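Local coordinates for protein oligogalacturonate lyase (Yersinia enterocolitica subsp. enterocolitica, PDB 3PE7) that probably breaks down short oligogalacturonates in the cytoplasm by beta-elimination, using a seven-bladed beta-propeller that holds a manganese ion, at residues Val125-Trp130 with Glu147-Leu152; Arg196-Ser201 with Ser290-Ser295; Lys156-Phe161 with Asn187-His192. One frame throughout, in Å; residues are numbered along the deposited sequence.

Contact 1: residues Val125-Trp130 with Glu147-Leu152; sequences VGYGTW and EDWVPL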
ATOM      1  N   VAL A 125       3.874   4.557  20.310  1.00 15.87           N
ATOM      2  CA  VAL A 125       4.616   4.595  19.050  1.00 15.47           C
ATOM      3  C   VAL A 125       3.647   4.234  17.912  1.00 15.16           C
ATOM      4  O   VAL A 125       2.966   3.205  17.970  1.00 15.34           O
ATOM      5  CB  VAL A 125       5.808   3.601  19.048  1.00 15.53           C
ATOM      6  CG1 VAL A 125       6.633   3.749  17.772  1.00 15.73           C
ATOM      7  CG2 VAL A 125       6.689   3.793  20.280  1.00 15.53           C
ATOM      8  N   GLY A 126       3.602   5.084  16.887  1.00 15.35           N
ATOM      9  CA  GLY A 126       2.806   4.781  15.695  1.00 15.89           C
ATOM     10  C   GLY A 126       3.347   3.529  15.013  1.00 16.01           C
ATOM     11  O   GLY A 126       4.560   3.360  14.872  1.00 16.20           O
ATOM     12  N   TYR A 127       2.439   2.645  14.611  1.00 16.19           N
ATOM     13  CA  TYR A 127       2.786   1.432  13.883  1.00 16.14           C
ATOM     14  C   TYR A 127       2.031   1.351  12.560  1.00 15.93           C
ATOM     15  O   TYR A 127       0.812   1.473  12.520  1.00 16.28           O
ATOM     16  CB  TYR A 127       2.532   0.166  14.707  1.00 16.44           C
ATOM     17  CG  TYR A 127       2.714  -1.089  13.881  1.00 17.41           C
ATOM     18  CD1 TYR A 127       1.613  -1.777  13.354  1.00 17.68           C
ATOM     19  CD2 TYR A 127       3.997  -1.558  13.569  1.00 18.33           C
ATOM     20  CE1 TYR A 127       1.783  -2.923  12.560  1.00 18.20           C
ATOM     21  CE2 TYR A 127       4.173  -2.694  12.775  1.00 18.67           C
ATOM     22  CZ  TYR A 127       3.061  -3.370  12.282  1.00 17.87           C
ATOM     23  OH  TYR A 127       3.230  -4.473  11.494  1.00 19.62           O
ATOM     24  N   GLY A 128       2.770   1.139  11.480  1.00 15.39           N
ATOM     25  CA  GLY A 128       2.172   1.005  10.145  1.00 14.99           C
ATOM     26  C   GLY A 128       1.620   2.298   9.564  1.00 14.98           C
ATOM     27  O   GLY A 128       2.058   3.409   9.914  1.00 15.47           O
ATOM     28  N   THR A 129       0.640   2.149   8.673  1.00 13.90           N
ATOM     29  CA  THR A 129       0.177   3.236   7.821  1.00 13.12           C
ATOM     30  C   THR A 129      -1.174   3.781   8.310  1.00 12.36           C
ATOM     31  O   THR A 129      -2.058   3.009   8.631  1.00 12.87           O
ATOM     32  CB  THR A 129       0.052   2.743   6.359  1.00 13.36           C
ATOM     33  OG1 THR A 129       1.332   2.233   5.927  1.00 13.21           O
ATOM     34  CG2 THR A 129      -0.351   3.873   5.432  1.00 13.20           C
ATOM     35  N   TRP A 130      -1.299   5.100   8.368  1.00 12.88           N
ATOM     36  CA  TRP A 130      -2.591   5.739   8.681  1.00 12.50           C
ATOM     37  C   TRP A 130      -3.419   5.796   7.401  1.00 12.58           C
ATOM     38  O   TRP A 130      -2.898   6.191   6.341  1.00 12.84           O
ATOM     39  CB  TRP A 130      -2.361   7.147   9.228  1.00 13.55           C
ATOM     40  CG  TRP A 130      -1.689   7.128  10.549  1.00 14.61           C
ATOM     41  CD1 TRP A 130      -0.350   7.024  10.784  1.00 19.22           C
ATOM     42  CD2 TRP A 130      -2.324   7.183  11.834  1.00 16.60           C
ATOM     43  NE1 TRP A 130      -0.105   7.020  12.147  1.00 20.67           N
ATOM     44  CE2 TRP A 130      -1.302   7.116  12.811  1.00 18.38           C
ATOM     45  CE3 TRP A 130      -3.657   7.275  12.255  1.00 15.88           C
ATOM     46  CZ2 TRP A 130      -1.574   7.155  14.191  1.00 18.06           C
ATOM     47  CZ3 TRP A 130      -3.928   7.306  13.630  1.00 16.38           C
ATOM     48  CH2 TRP A 130      -2.890   7.251  14.577  1.00 16.91           C
ATOM     49  N   GLU A 147       6.547   0.924  25.940  1.00 18.29           N
ATOM     50  CA  GLU A 147       7.108  -0.176  26.732  1.00 19.83           C
ATOM     51  C   GLU A 147       7.147  -1.489  25.974  1.00 18.86           C
ATOM     52  O   GLU A 147       8.034  -2.329  26.203  1.00 19.02           O
ATOM     53  CB  GLU A 147       6.259  -0.401  27.984  1.00 21.09           C
ATOM     54  CG  GLU A 147       6.904  -0.083  29.297  1.00 25.72           C
ATOM     55  CD  GLU A 147       6.224  -0.861  30.418  1.00 31.39           C
ATOM     56  OE1 GLU A 147       6.938  -1.477  31.257  1.00 35.47           O
ATOM     57  OE2 GLU A 147       4.968  -0.886  30.426  1.00 33.18           O
ATOM     58  N   ASP A 148       6.164  -1.670  25.092  1.00 17.70           N
ATOM     59  CA  ASP A 148       5.997  -2.908  24.337  1.00 17.38           C
ATOM     60  C   ASP A 148       6.601  -2.828  22.939  1.00 17.27           C
ATOM     61  O   ASP A 148       6.706  -3.847  22.257  1.00 18.29           O
ATOM     62  CB  ASP A 148       4.511  -3.239  24.198  1.00 17.47           C
ATOM     63  CG  ASP A 148       3.877  -3.634  25.509  1.00 18.06           C
ATOM     64  OD1 ASP A 148       4.626  -3.911  26.480  1.00 19.57           O
ATOM     65  OD2 ASP A 148       2.625  -3.691  25.568  1.00 16.53           O
ATOM     66  N   TRP A 149       6.985  -1.630  22.510  1.00 16.49           N
ATOM     67  CA  TRP A 149       7.506  -1.448  21.162  1.00 16.31           C
ATOM     68  C   TRP A 149       8.995  -1.733  21.076  1.00 16.71           C
ATOM     69  O   TRP A 149       9.751  -1.374  21.982  1.00 17.05           O
ATOM     70  CB  TRP A 149       7.237  -0.029  20.651  1.00 15.74           C
ATOM     71  CG  TRP A 149       7.855   0.224  19.297  1.00 18.01           C
ATOM     72  CD1 TRP A 149       8.894   1.078  19.003  1.00 17.20           C
ATOM     73  CD2 TRP A 149       7.503  -0.415  18.065  1.00 21.42           C
ATOM     74  NE1 TRP A 149       9.183   1.020  17.661  1.00 20.45           N
ATOM     75  CE2 TRP A 149       8.344   0.120  17.059  1.00 21.04           C
ATOM     76  CE3 TRP A 149       6.558  -1.393  17.710  1.00 22.31           C
ATOM     77  CZ2 TRP A 149       8.277  -0.295  15.722  1.00 21.54           C
ATOM     78  CZ3 TRP A 149       6.483  -1.796  16.372  1.00 24.15           C
ATOM     79  CH2 TRP A 149       7.342  -1.250  15.398  1.00 22.92           C
ATOM     80  N   VAL A 150       9.395  -2.394  19.992  1.00 16.21           N
ATOM     81  CA  VAL A 150      10.799  -2.515  19.612  1.00 16.86           C
ATOM     82  C   VAL A 150      10.893  -2.221  18.103  1.00 16.98           C
ATOM     83  O   VAL A 150       9.952  -2.517  17.360  1.00 16.33           O
ATOM     84  CB  VAL A 150      11.375  -3.918  19.924  1.00 17.25           C
ATOM     85  CG1 VAL A 150      11.233  -4.258  21.416  1.00 17.81           C
ATOM     86  CG2 VAL A 150      10.722  -4.992  19.066  1.00 16.78           C
ATOM     87  N   PRO A 151      12.024  -1.635  17.644  1.00 16.37           N
ATOM     88  CA  PRO A 151      12.220  -1.418  16.208  1.00 16.71           C
ATOM     89  C   PRO A 151      12.251  -2.746  15.442  1.00 16.76           C
ATOM     90  O   PRO A 151      13.016  -3.650  15.794  1.00 16.64           O
ATOM     91  CB  PRO A 151      13.598  -0.725  16.134  1.00 16.28           C
ATOM     92  CG  PRO A 151      13.847  -0.180  17.479  1.00 16.63           C
ATOM     93  CD  PRO A 151      13.119  -1.063  18.454  1.00 16.42           C
ATOM     94  N   LEU A 152      11.402  -2.881  14.423  1.00 16.74           N
ATOM     95  CA  LEU A 152      11.276  -4.164  13.730  1.00 17.04           C
ATOM     96  C   LEU A 152      12.104  -4.133  12.457  1.00 18.16           C
ATOM     97  O   LEU A 152      11.569  -4.089  11.332  1.00 18.36           O
ATOM     98  CB  LEU A 152       9.805  -4.461  13.439  1.00 16.96           C
ATOM     99  CG  LEU A 152       8.945  -4.626  14.705  1.00 16.90           C
ATOM    100  CD1 LEU A 152       7.457  -4.783  14.346  1.00 17.95           C
ATOM    101  CD2 LEU A 152       9.425  -5.797  15.574  1.00 17.99           C
TER
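Within the propeller blade built from strands 124-132, 138-145, 168-174 and 180-186, V125 and Y127 of the first strand receive W149, which comes from the loop that runs from strand 138-145 to helix 155-161. V125 meets the indole over one face: CG1 lies 3.8 Å from the centroid of the five-membered ring, only 15° off its normal, a clean CH-pi contact. With CG1 anti to the backbone N (chi1 -175°), the second branch also touches the ring system, CG2 standing 3.7 Å from W149 CD1. On the other face of the indole sits the loop's own backbone, P151 N, so the ring is sandwiched between the strand and the loop that carries it. Y127 meets the far end of the indole rim to rim, with CD2 3.8 Å from W149 CZ3 and the two ring planes turned 57° apart; neither ring lies over the other. L152 closes the row more loosely, its CD1 branch 4.2 Å from Y127 CE2. Everything that touches here is apolar or aromatic, and I144 of strand 138-145 packs against both Y127 and W149. The Y127 side chain is about 9 Å from that of the manganese ligand Q350. The arrangement is that of a long connection between two strands of a beta-propeller blade folding back onto the blade's first strand.

Contact 2: residues Arg196-Ser201 with Ser290-Ser295; sequences RPYDDS and SNYDGS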
ATOM      1  N   ARG A 196     -13.511   1.033   5.331  1.00 11.20           N
ATOM      2  CA  ARG A 196     -14.206   0.582   4.126  1.00 10.73           C
ATOM      3  C   ARG A 196     -14.545   1.816   3.284  1.00 10.51           C
ATOM      4  O   ARG A 196     -15.172   2.747   3.793  1.00 10.58           O
ATOM      5  CB  ARG A 196     -15.499  -0.149   4.486  1.00 11.04           C
ATOM      6  CG  ARG A 196     -16.262  -0.658   3.245  1.00 11.11           C
ATOM      7  CD  ARG A 196     -17.490  -1.480   3.667  1.00 11.12           C
ATOM      8  NE  ARG A 196     -18.227  -2.011   2.511  1.00 11.01           N
ATOM      9  CZ  ARG A 196     -19.467  -2.500   2.595  1.00 11.13           C
ATOM     10  NH1 ARG A 196     -20.071  -2.998   1.525  1.00 11.69           N
ATOM     11  NH2 ARG A 196     -20.108  -2.488   3.767  1.00 11.99           N
ATOM     12  N   PRO A 197     -14.120   1.841   1.999  1.00 10.79           N
ATOM     13  CA  PRO A 197     -14.511   2.973   1.167  1.00 10.51           C
ATOM     14  C   PRO A 197     -16.037   3.182   1.183  1.00 11.28           C
ATOM     15  O   PRO A 197     -16.794   2.219   1.035  1.00 11.63           O
ATOM     16  CB  PRO A 197     -14.036   2.563  -0.229  1.00 10.84           C
ATOM     17  CG  PRO A 197     -12.849   1.694   0.014  1.00 10.41           C
ATOM     18  CD  PRO A 197     -13.224   0.918   1.275  1.00 10.41           C
ATOM     19  N   TYR A 198     -16.451   4.435   1.380  1.00 11.29           N
ATOM     20  CA  TYR A 198     -17.877   4.863   1.365  1.00 12.39           C
ATOM     21  C   TYR A 198     -18.730   4.277   2.478  1.00 13.57           C
ATOM     22  O   TYR A 198     -19.975   4.359   2.435  1.00 14.32           O
ATOM     23  CB  TYR A 198     -18.507   4.626  -0.033  1.00 12.03           C
ATOM     24  CG  TYR A 198     -17.593   5.131  -1.128  1.00 11.57           C
ATOM     25  CD1 TYR A 198     -17.431   6.492  -1.353  1.00 10.62           C
ATOM     26  CD2 TYR A 198     -16.836   4.244  -1.892  1.00 12.16           C
ATOM     27  CE1 TYR A 198     -16.563   6.952  -2.336  1.00 11.45           C
ATOM     28  CE2 TYR A 198     -15.963   4.689  -2.861  1.00 11.60           C
ATOM     29  CZ  TYR A 198     -15.824   6.033  -3.083  1.00 11.95           C
ATOM     30  OH  TYR A 198     -14.966   6.477  -4.063  1.00 14.65           O
ATOM     31  N   ASP A 199     -18.075   3.690   3.485  1.00 13.15           N
ATOM     32  CA  ASP A 199     -18.780   3.166   4.666  1.00 13.92           C
ATOM     33  C   ASP A 199     -17.921   3.356   5.924  1.00 13.57           C
ATOM     34  O   ASP A 199     -17.219   2.445   6.356  1.00 14.34           O
ATOM     35  CB  ASP A 199     -19.160   1.692   4.464  1.00 13.71           C
ATOM     36  CG  ASP A 199     -19.834   1.069   5.684  1.00 14.65           C
ATOM     37  OD1 ASP A 199     -20.438   1.814   6.491  1.00 15.65           O
ATOM     38  OD2 ASP A 199     -19.778  -0.176   5.822  1.00 14.92           O
ATOM     39  N   ASP A 200     -17.981   4.553   6.491  1.00 14.48           N
ATOM     40  CA  ASP A 200     -17.237   4.843   7.728  1.00 14.40           C
ATOM     41  C   ASP A 200     -17.596   3.955   8.907  1.00 14.82           C
ATOM     42  O   ASP A 200     -16.821   3.870   9.859  1.00 14.65           O
ATOM     43  CB  ASP A 200     -17.401   6.309   8.140  1.00 14.52           C
ATOM     44  CG  ASP A 200     -16.798   7.266   7.147  1.00 14.79           C
ATOM     45  OD1 ASP A 200     -16.795   8.461   7.471  1.00 13.16           O
ATOM     46  OD2 ASP A 200     -16.336   6.854   6.053  1.00 15.17           O
ATOM     47  N   SER A 201     -18.752   3.292   8.856  1.00 15.24           N
ATOM     48  CA  SER A 201     -19.178   2.424   9.941  1.00 15.84           C
ATOM     49  C   SER A 201     -18.389   1.102   9.998  1.00 15.32           C
ATOM     50  O   SER A 201     -18.476   0.377  10.990  1.00 15.79           O
ATOM     51  CB  SER A 201     -20.686   2.152   9.847  1.00 15.99           C
ATOM     52  OG  SER A 201     -21.451   3.319  10.187  1.00 20.69           O
ATOM     53  N   SER A 290      -6.546  -4.099  -6.930  1.00  7.75           N
ATOM     54  CA  SER A 290      -7.544  -4.032  -8.009  1.00  8.71           C
ATOM     55  C   SER A 290      -7.729  -2.621  -8.575  1.00  8.58           C
ATOM     56  O   SER A 290      -7.229  -1.643  -8.014  1.00  9.35           O
ATOM     57  CB  SER A 290      -8.894  -4.568  -7.509  1.00  7.84           C
ATOM     58  OG  SER A 290      -9.551  -3.616  -6.681  1.00  8.30           O
ATOM     59  N   ASN A 291      -8.447  -2.537  -9.696  1.00  8.63           N
ATOM     60  CA  ASN A 291      -8.970  -1.273 -10.194  1.00  8.37           C
ATOM     61  C   ASN A 291     -10.223  -0.912  -9.380  1.00  8.65           C
ATOM     62  O   ASN A 291     -10.550  -1.595  -8.411  1.00  8.35           O
ATOM     63  CB  ASN A 291      -9.263  -1.350 -11.696  1.00  8.09           C
ATOM     64  CG  ASN A 291     -10.400  -2.305 -12.043  1.00  8.37           C
ATOM     65  OD1 ASN A 291     -10.846  -3.099 -11.231  1.00  8.24           O
ATOM     66  ND2 ASN A 291     -10.869  -2.222 -13.304  1.00  9.80           N
ATOM     67  N   TYR A 292     -10.911   0.154  -9.768  1.00  9.63           N
ATOM     68  CA  TYR A 292     -11.946   0.723  -8.889  1.00  9.91           C
ATOM     69  C   TYR A 292     -13.079  -0.235  -8.525  1.00 10.16           C
ATOM     70  O   TYR A 292     -13.496  -0.289  -7.361  1.00  9.81           O
ATOM     71  CB  TYR A 292     -12.485   2.011  -9.509  1.00 10.16           C
ATOM     72  CG  TYR A 292     -13.408   2.812  -8.616  1.00 10.20           C
ATOM     73  CD1 TYR A 292     -12.910   3.572  -7.576  1.00  9.82           C
ATOM     74  CD2 TYR A 292     -14.784   2.803  -8.825  1.00  9.44           C
ATOM     75  CE1 TYR A 292     -13.769   4.340  -6.766  1.00 12.37           C
ATOM     76  CE2 TYR A 292     -15.651   3.554  -8.013  1.00 11.44           C
ATOM     77  CZ  TYR A 292     -15.130   4.303  -6.991  1.00 12.40           C
ATOM     78  OH  TYR A 292     -15.978   5.051  -6.208  1.00 14.02           O
ATOM     79  N   ASP A 293     -13.570  -1.002  -9.502  1.00 10.06           N
ATOM     80  CA  ASP A 293     -14.719  -1.889  -9.260  1.00 11.27           C
ATOM     81  C   ASP A 293     -14.348  -3.361  -9.121  1.00 10.94           C
ATOM     82  O   ASP A 293     -15.223  -4.209  -9.067  1.00 10.92           O
ATOM     83  CB  ASP A 293     -15.801  -1.688 -10.356  1.00 11.36           C
ATOM     84  CG  ASP A 293     -15.370  -2.226 -11.719  1.00 14.43           C
ATOM     85  OD1 ASP A 293     -16.264  -2.461 -12.582  1.00 17.30           O
ATOM     86  OD2 ASP A 293     -14.150  -2.425 -11.942  1.00 13.82           O
ATOM     87  N   GLY A 294     -13.047  -3.662  -9.065  1.00 10.69           N
ATOM     88  CA  GLY A 294     -12.596  -5.033  -8.877  1.00 10.52           C
ATOM     89  C   GLY A 294     -12.748  -5.913 -10.106  1.00 11.18           C
ATOM     90  O   GLY A 294     -12.655  -7.133  -9.997  1.00 11.68           O
ATOM     91  N   SER A 295     -12.967  -5.306 -11.275  1.00 10.48           N
ATOM     92  CA  SER A 295     -13.043  -6.070 -12.528  1.00 10.66           C
ATOM     93  C   SER A 295     -11.661  -6.480 -13.058  1.00 10.60           C
ATOM     94  O   SER A 295     -11.549  -7.379 -13.885  1.00 11.31           O
ATOM     95  CB  SER A 295     -13.803  -5.271 -13.595  1.00 10.66           C
ATOM     96  OG  SER A 295     -13.210  -3.999 -13.819  1.00 11.26           O
TER
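Two beta turns, each linking the first and second strands of a propeller blade, meet here through their tyrosines: Y198 from the type II turn R196-D199 and Y292 from the type I turn N291-G294. The side chains approach from opposite directions, and the contact comes down to one hydrogen bond, Y198 OH to Y292 OH at 2.8 Å, in which either hydroxyl could be the donor. The rings do not stack. Y198 OH lies at the edge of the Y292 ring and in its plane, whereas Y292 OH stands oblique to the Y198 ring, 3.3 Å from Y198 CZ. With CG anti to the backbone N (chi1 -171°), the Y292 ring extends from its turn and its hydroxyl comes near Y198. Both tyrosines are exposed and also touch crystal neighbours, so the lattice may influence how they are posed.

Side-chain bonds tie up the turns behind them. D293 OD2 accepts from S295 OG at 2.6 Å on its syn side and from S295 N from above the carboxylate plane, the latter making an Asx turn. S295 OG in turn accepts from N291 ND2 at 3.0 Å, nearly in the amide plane. In the other turn, R196 NH2 forms a salt bridge with D199 OD2 and a second with E272, a calcium ligand. The blade of strands 238-245 to 276-285 lies between the two blades in sequence, and its strand 238-245 is touched by both segments, R196 and P197 packing on W245 and S290 on F244.

Contact 3: residues Lys156-Phe161 with Asn187-His192; sequences KKFHEF and NQWLGH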
ATOM      1  N   LYS A 156      13.462 -11.600  11.762  1.00 22.12           N
ATOM      2  CA  LYS A 156      13.509 -12.283  13.051  1.00 21.73           C
ATOM      3  C   LYS A 156      12.829 -11.472  14.166  1.00 21.00           C
ATOM      4  O   LYS A 156      12.061 -12.024  14.961  1.00 20.86           O
ATOM      5  CB  LYS A 156      14.960 -12.656  13.427  1.00 21.55           C
ATOM      6  CG  LYS A 156      15.127 -13.331  14.780  1.00 23.66           C
ATOM      7  CD  LYS A 156      14.487 -14.725  14.816  1.00 25.65           C
ATOM      8  CE  LYS A 156      14.714 -15.399  16.156  1.00 26.53           C
ATOM      9  NZ  LYS A 156      14.017 -16.723  16.272  1.00 28.34           N
ATOM     10  N   LYS A 157      13.114 -10.171  14.225  1.00 20.20           N
ATOM     11  CA  LYS A 157      12.460  -9.286  15.185  1.00 19.50           C
ATOM     12  C   LYS A 157      10.949  -9.290  14.934  1.00 19.64           C
ATOM     13  O   LYS A 157      10.165  -9.368  15.877  1.00 19.27           O
ATOM     14  CB  LYS A 157      13.002  -7.855  15.075  1.00 18.68           C
ATOM     15  CG  LYS A 157      14.429  -7.667  15.615  1.00 18.77           C
ATOM     16  CD  LYS A 157      15.006  -6.349  15.120  1.00 17.79           C
ATOM     17  CE  LYS A 157      16.382  -6.058  15.721  1.00 18.44           C
ATOM     18  NZ  LYS A 157      17.428  -7.033  15.296  1.00 17.09           N
ATOM     19  N   PHE A 158      10.566  -9.218  13.662  1.00 20.26           N
ATOM     20  CA  PHE A 158       9.154  -9.205  13.249  1.00 21.19           C
ATOM     21  C   PHE A 158       8.457 -10.490  13.684  1.00 21.70           C
ATOM     22  O   PHE A 158       7.331 -10.448  14.194  1.00 21.75           O
ATOM     23  CB  PHE A 158       9.054  -9.004  11.726  1.00 20.93           C
ATOM     24  CG  PHE A 158       7.680  -8.566  11.236  1.00 22.29           C
ATOM     25  CD1 PHE A 158       7.377  -7.209  11.062  1.00 21.58           C
ATOM     26  CD2 PHE A 158       6.716  -9.513  10.914  1.00 22.38           C
ATOM     27  CE1 PHE A 158       6.116  -6.806  10.605  1.00 22.72           C
ATOM     28  CE2 PHE A 158       5.449  -9.127  10.457  1.00 22.50           C
ATOM     29  CZ  PHE A 158       5.150  -7.778  10.292  1.00 23.19           C
ATOM     30  N   HIS A 159       9.140 -11.629  13.524  1.00 21.86           N
ATOM     31  CA  HIS A 159       8.609 -12.923  13.956  1.00 22.30           C
ATOM     32  C   HIS A 159       8.405 -13.007  15.468  1.00 22.22           C
ATOM     33  O   HIS A 159       7.305 -13.331  15.940  1.00 22.90           O
ATOM     34  CB  HIS A 159       9.511 -14.068  13.464  1.00 22.98           C
ATOM     35  CG  HIS A 159       8.994 -15.433  13.800  1.00 24.42           C
ATOM     36  ND1 HIS A 159       9.347 -16.098  14.954  1.00 27.04           N
ATOM     37  CD2 HIS A 159       8.138 -16.249  13.142  1.00 25.30           C
ATOM     38  CE1 HIS A 159       8.744 -17.275  14.984  1.00 26.65           C
ATOM     39  NE2 HIS A 159       7.997 -17.386  13.902  1.00 24.92           N
ATOM     40  N   GLU A 160       9.454 -12.682  16.226  1.00 21.23           N
ATOM     41  CA  GLU A 160       9.441 -12.779  17.689  1.00 20.58           C
ATOM     42  C   GLU A 160       8.494 -11.791  18.359  1.00 19.70           C
ATOM     43  O   GLU A 160       7.979 -12.054  19.454  1.00 19.48           O
ATOM     44  CB  GLU A 160      10.858 -12.589  18.259  1.00 21.73           C
ATOM     45  CG  GLU A 160      11.849 -13.714  17.871  1.00 23.28           C
ATOM     46  CD  GLU A 160      11.384 -15.096  18.294  1.00 27.26           C
ATOM     47  OE1 GLU A 160      11.030 -15.278  19.479  1.00 28.97           O
ATOM     48  OE2 GLU A 160      11.387 -16.006  17.435  1.00 29.52           O
ATOM     49  N   PHE A 161       8.273 -10.651  17.704  1.00 18.46           N
ATOM     50  CA  PHE A 161       7.439  -9.596  18.272  1.00 17.29           C
ATOM     51  C   PHE A 161       6.017 -10.091  18.557  1.00 17.06           C
ATOM     52  O   PHE A 161       5.402  -9.703  19.555  1.00 17.55           O
ATOM     53  CB  PHE A 161       7.398  -8.403  17.319  1.00 16.83           C
ATOM     54  CG  PHE A 161       6.749  -7.194  17.905  1.00 15.28           C
ATOM     55  CD1 PHE A 161       7.281  -6.574  19.041  1.00 13.04           C
ATOM     56  CD2 PHE A 161       5.601  -6.662  17.328  1.00 14.00           C
ATOM     57  CE1 PHE A 161       6.668  -5.442  19.584  1.00 13.38           C
ATOM     58  CE2 PHE A 161       4.996  -5.523  17.868  1.00 14.49           C
ATOM     59  CZ  PHE A 161       5.529  -4.918  18.996  1.00 12.59           C
ATOM     60  N   ASN A 187      -4.125  -6.665  24.091  1.00 16.20           N
ATOM     61  CA  ASN A 187      -2.748  -7.138  24.220  1.00 16.94           C
ATOM     62  C   ASN A 187      -2.445  -8.221  23.186  1.00 16.42           C
ATOM     63  O   ASN A 187      -2.109  -9.368  23.503  1.00 17.63           O
ATOM     64  CB  ASN A 187      -2.468  -7.611  25.649  1.00 16.98           C
ATOM     65  CG  ASN A 187      -2.486  -6.471  26.652  1.00 19.50           C
ATOM     66  OD1 ASN A 187      -2.414  -5.290  26.293  1.00 19.96           O
ATOM     67  ND2 ASN A 187      -2.593  -6.821  27.926  1.00 20.83           N
ATOM     68  N   GLN A 188      -2.616  -7.852  21.921  1.00 16.05           N
ATOM     69  CA  GLN A 188      -2.150  -8.679  20.803  1.00 15.67           C
ATOM     70  C   GLN A 188      -1.818  -7.750  19.640  1.00 14.25           C
ATOM     71  O   GLN A 188      -2.318  -6.632  19.557  1.00 14.52           O
ATOM     72  CB  GLN A 188      -3.156  -9.776  20.404  1.00 15.60           C
ATOM     73  CG  GLN A 188      -4.423  -9.329  19.651  1.00 17.81           C
ATOM     74  CD  GLN A 188      -5.439 -10.460  19.514  1.00 17.68           C
ATOM     75  OE1 GLN A 188      -5.093 -11.590  19.145  1.00 19.38           O
ATOM     76  NE2 GLN A 188      -6.699 -10.168  19.838  1.00 17.84           N
ATOM     77  N   TRP A 189      -0.954  -8.216  18.751  1.00 13.67           N
ATOM     78  CA  TRP A 189      -0.457  -7.368  17.669  1.00 12.65           C
ATOM     79  C   TRP A 189      -1.563  -7.074  16.651  1.00 11.89           C
ATOM     80  O   TRP A 189      -2.007  -7.973  15.929  1.00 12.32           O
ATOM     81  CB  TRP A 189       0.691  -8.081  16.972  1.00 12.41           C
ATOM     82  CG  TRP A 189       1.543  -7.212  16.106  1.00 13.27           C
ATOM     83  CD1 TRP A 189       1.381  -5.882  15.831  1.00 11.48           C
ATOM     84  CD2 TRP A 189       2.700  -7.634  15.386  1.00 12.15           C
ATOM     85  NE1 TRP A 189       2.383  -5.447  14.979  1.00 13.38           N
ATOM     86  CE2 TRP A 189       3.198  -6.508  14.693  1.00 12.89           C
ATOM     87  CE3 TRP A 189       3.366  -8.867  15.257  1.00 14.38           C
ATOM     88  CZ2 TRP A 189       4.337  -6.572  13.882  1.00 12.92           C
ATOM     89  CZ3 TRP A 189       4.503  -8.930  14.462  1.00 14.23           C
ATOM     90  CH2 TRP A 189       4.974  -7.781  13.779  1.00 12.72           C
ATOM     91  N   LEU A 190      -2.000  -5.820  16.619  1.00 11.77           N
ATOM     92  CA  LEU A 190      -2.988  -5.356  15.642  1.00 12.56           C
ATOM     93  C   LEU A 190      -2.304  -4.595  14.518  1.00 12.10           C
ATOM     94  O   LEU A 190      -1.313  -3.886  14.733  1.00 12.48           O
ATOM     95  CB  LEU A 190      -4.019  -4.458  16.322  1.00 13.34           C
ATOM     96  CG  LEU A 190      -4.762  -5.120  17.485  1.00 13.86           C
ATOM     97  CD1 LEU A 190      -5.769  -4.141  18.041  1.00 15.62           C
ATOM     98  CD2 LEU A 190      -5.444  -6.423  17.078  1.00 13.71           C
ATOM     99  N   GLY A 191      -2.837  -4.741  13.309  1.00 12.35           N
ATOM    100  CA  GLY A 191      -2.220  -4.121  12.148  1.00 12.20           C
ATOM    101  C   GLY A 191      -3.205  -3.732  11.058  1.00 12.91           C
ATOM    102  O   GLY A 191      -4.397  -4.070  11.117  1.00 13.07           O
ATOM    103  N   HIS A 192      -2.680  -3.004  10.079  1.00 13.01           N
ATOM    104  CA  HIS A 192      -3.364  -2.688   8.805  1.00 13.70           C
ATOM    105  C   HIS A 192      -4.841  -2.268   8.958  1.00 13.74           C
ATOM    106  O   HIS A 192      -5.727  -2.883   8.333  1.00 13.23           O
ATOM    107  CB  HIS A 192      -3.215  -3.868   7.817  1.00 14.46           C
ATOM    108  CG  HIS A 192      -3.536  -3.522   6.385  1.00 15.41           C
ATOM    109  ND1 HIS A 192      -4.135  -4.421   5.522  1.00 19.09           N
ATOM    110  CD2 HIS A 192      -3.361  -2.381   5.675  1.00 18.76           C
ATOM    111  CE1 HIS A 192      -4.321  -3.845   4.347  1.00 17.43           C
ATOM    112  NE2 HIS A 192      -3.845  -2.613   4.407  1.00 16.53           N
TER
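W189 is gripped between two phenylalanines of helix 155-161, and this is the tight part of the contact, with W189 and F161 buried. F158 offers its face: W189 CH2 sits over the centre of that ring, 3.3 Å above its plane, an edge-to-face pair with the planes at 56°. F161 reverses the roles, presenting its own edge to the face of W189; CD2 lies 3.6 Å from W189 CE2 and the planes stand at 90°. The three rings form an aromatic cluster; with CG anti to the backbone N (chi1 -164°), the indole of W189 reaches in between the two phenylalanines. The helix backbone joins in, F158 O coming within 3.2 Å of W189 CZ3 near the indole plane.

The looser side is polar: K156 is exposed, H159 and E160 partly so. There K156 NZ makes a salt bridge to E160 OE2 at 3.0 Å, while H159 ND1 donates to the same oxygen at 3.2 Å; the two donors arrive from opposite faces of the carboxylate plane. The helix is therefore two-sided: F158 and F161 turn to W189, while K156, H159 and E160 bond among themselves on the other side. Across the contact itself, ring C-H edges meet pi faces and a carbonyl oxygen, which implies a hold by dispersion and weak ring electrostatics.

Overall arrangement
Along the chain, contact 1 closes before contact 3 opens, and contact 3 closes before contact 2 opens. Contacts 1 and 3 are neighbours, their centres about 9 Å apart, and they touch: D148 O lies 3.1 Å from F161 CE1, and L152 CD1 lies 3.6 Å from W189 CZ2. Together they pack the connection 147-161 between its own blade, which opens with strand 124-132, and W189, just before the next blade's first strand, 190-196. Contact 2 is separate, its centre about 27 Å from each of the others, yet strand 190-196 runs from contact 3 to contact 2. Contact 1 thus stays within one blade and contact 3 ties its helix to the next, while contact 2 reaches from one blade to the next but one.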